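Local coordinates for protein putidaredoxin reductase (Pseudomonas putida, PDB 1Q1R) that probably passes electrons from NADH through its bound FAD to putidaredoxin, the iron-sulfur protein that supplies the cytochrome P450cam monooxygenase, at residues G158-G161 against L162-A166. Numbering follows the deposited sequence.
Sequences GYIG and LEVAA. With FAD (flavin-adenine dinucleotide), chain C.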
# COMPACT_ATOMS: atom_id res chain seq x y z
N GLY A 158 -2.26 4.07 10.90
CA GLY A 158 -2.64 4.04 9.50
C GLY A 158 -3.57 2.85 9.27
O GLY A 158 -3.92 2.16 10.22
N TYR A 159 -3.98 2.61 8.03
CA TYR A 159 -4.88 1.50 7.74
C TYR A 159 -4.34 0.14 8.18
O TYR A 159 -5.09 -0.69 8.69
CB TYR A 159 -5.23 1.45 6.25
CG TYR A 159 -6.16 2.55 5.79
CD1 TYR A 159 -5.67 3.69 5.16
CD2 TYR A 159 -7.53 2.47 6.01
CE1 TYR A 159 -6.52 4.72 4.76
CE2 TYR A 159 -8.40 3.49 5.62
CZ TYR A 159 -7.88 4.61 4.99
OH TYR A 159 -8.73 5.62 4.61
N ILE A 160 -3.05 -0.09 7.98
CA ILE A 160 -2.47 -1.37 8.37
C ILE A 160 -2.50 -1.51 9.89
O ILE A 160 -2.79 -2.58 10.42
CB ILE A 160 -1.03 -1.53 7.85
CG1 ILE A 160 -0.98 -1.25 6.35
CG2 ILE A 160 -0.53 -2.95 8.12
CD1 ILE A 160 -2.02 -1.99 5.54
N GLY A 161 -2.19 -0.42 10.60
CA GLY A 161 -2.22 -0.47 12.05
C GLY A 161 -3.61 -0.83 12.52
O GLY A 161 -3.80 -1.65 13.43
N LEU A 162 -4.61 -0.21 11.89
CA LEU A 162 -6.00 -0.47 12.23
C LEU A 162 -6.40 -1.91 11.89
O LEU A 162 -7.15 -2.55 12.63
CB LEU A 162 -6.91 0.51 11.48
CG LEU A 162 -6.71 1.98 11.91
CD1 LEU A 162 -7.50 2.90 10.98
CD2 LEU A 162 -7.15 2.14 13.36
N GLU A 163 -5.91 -2.41 10.76
CA GLU A 163 -6.23 -3.78 10.37
C GLU A 163 -5.57 -4.77 11.33
O GLU A 163 -6.13 -5.82 11.64
CB GLU A 163 -5.77 -4.03 8.94
CG GLU A 163 -6.71 -3.42 7.91
CD GLU A 163 -6.28 -3.68 6.49
OE1 GLU A 163 -5.36 -4.50 6.29
OE2 GLU A 163 -6.87 -3.06 5.57
N VAL A 164 -4.38 -4.42 11.82
CA VAL A 164 -3.69 -5.28 12.77
C VAL A 164 -4.49 -5.29 14.07
O VAL A 164 -4.75 -6.35 14.65
CB VAL A 164 -2.27 -4.75 13.05
CG1 VAL A 164 -1.71 -5.39 14.32
CG2 VAL A 164 -1.37 -5.07 11.86
N ALA A 165 -4.91 -4.11 14.53
CA ALA A 165 -5.69 -4.00 15.76
C ALA A 165 -6.99 -4.80 15.66
O ALA A 165 -7.35 -5.52 16.60
CB ALA A 165 -6.01 -2.53 16.06
N ALA A 166 -7.69 -4.68 14.54
CA ALA A 166 -8.94 -5.40 14.34
C ALA A 166 -8.71 -6.91 14.41
O ALA A 166 -9.49 -7.63 15.03
CB ALA A 166 -9.56 -5.04 12.99
PA FAD C . 7.17 -4.59 -2.46
O1A FAD C . 7.90 -3.95 -1.34
O2A FAD C . 6.03 -5.48 -2.14
O5B FAD C . 8.20 -5.41 -3.36
C5B FAD C . 9.53 -4.93 -3.62
C4B FAD C . 10.52 -6.11 -3.47
O4B FAD C . 11.80 -5.76 -4.10
C3B FAD C . 10.83 -6.38 -1.99
O3B FAD C . 10.97 -7.79 -1.80
C2B FAD C . 12.17 -5.72 -1.80
O2B FAD C . 12.89 -6.35 -0.74
C1B FAD C . 12.84 -6.00 -3.12
N9A FAD C . 14.07 -5.19 -3.37
C8A FAD C . 14.23 -3.88 -3.12
N7A FAD C . 15.48 -3.53 -3.46
C5A FAD C . 16.10 -4.61 -3.93
C6A FAD C . 17.38 -4.85 -4.42
N6A FAD C . 18.28 -3.87 -4.47
N1A FAD C . 17.71 -6.10 -4.83
C2A FAD C . 16.82 -7.11 -4.77
N3A FAD C . 15.58 -6.89 -4.30
C4A FAD C . 15.20 -5.66 -3.88
N1 FAD C . -2.75 -2.42 -0.80
C2 FAD C . -4.10 -2.36 -1.17
O2 FAD C . -4.42 -1.84 -2.24
N3 FAD C . -5.07 -2.92 -0.32
C4 FAD C . -4.68 -3.53 0.89
O4 FAD C . -5.54 -4.06 1.61
C4X FAD C . -3.33 -3.59 1.26
N5 FAD C . -2.94 -4.22 2.40
C5X FAD C . -1.62 -4.35 2.75
C6 FAD C . -1.26 -5.05 3.93
C7 FAD C . 0.10 -5.20 4.27
C7M FAD C . 0.46 -5.93 5.58
C8 FAD C . 1.11 -4.67 3.43
C8M FAD C . 2.60 -4.85 3.76
C9 FAD C . 0.75 -3.98 2.26
C9A FAD C . -0.61 -3.82 1.92
N10 FAD C . -0.99 -3.14 0.73
C10 FAD C . -2.36 -3.03 0.40
C1' FAD C . 0.04 -2.53 -0.16
C2' FAD C . 0.28 -3.41 -1.39
O2' FAD C . 0.48 -4.76 -0.96
C3' FAD C . 1.51 -2.92 -2.18
O3' FAD C . 1.33 -1.54 -2.51
C4' FAD C . 1.68 -3.74 -3.47
O4' FAD C . 1.85 -5.12 -3.14
C5' FAD C . 2.89 -3.28 -4.30
O5' FAD C . 4.14 -3.63 -3.67
P FAD C . 5.50 -3.49 -4.53
O1P FAD C . 5.67 -4.73 -5.33
O2P FAD C . 5.45 -2.21 -5.26
O3P FAD C . 6.67 -3.37 -3.41
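The first two turns of helix 159-170 follow the glycine turn after strand 151-155, and G158 is the N-cap. Four successive backbone hydrogen bonds, i+4 N to i O, wind the helix start. L162 N donates to G158 O at 3.0 Å, and E163 N to Y159 O at 2.8 Å. V164 N reaches I160 O and A165 N reaches G161 O in the same way. Side chains of the second turn lie against the carbonyls of the first: L162 CG sits 3.3 Å from G158 O, and V164 CG2 is 3.2 Å from I160 O. I160 and V164 also meet loosely through their CG2 methyls, 4.4 Å apart. I160 meets the flavin with both branches, CD1 the closer. CG1 stands beside the backbone N (chi1 -51°), and I160 CD1 comes within 3.5 Å of FAD C6. I160 CG2 is 4.0 Å from FAD C7M. E163 runs extended past CG, its OE1 4.2 Å from I160 CD1. OE1 salt-bridges K50 and is hydrogen-bonded to S49 OG; OE2 is hydrogen-bonded to S331 OG and D332 N. G158 and G161 fit a GxGxxG pattern, consistent with the strand-turn-helix of a second Rossmann-type dinucleotide-binding fold, as in glutathione reductase.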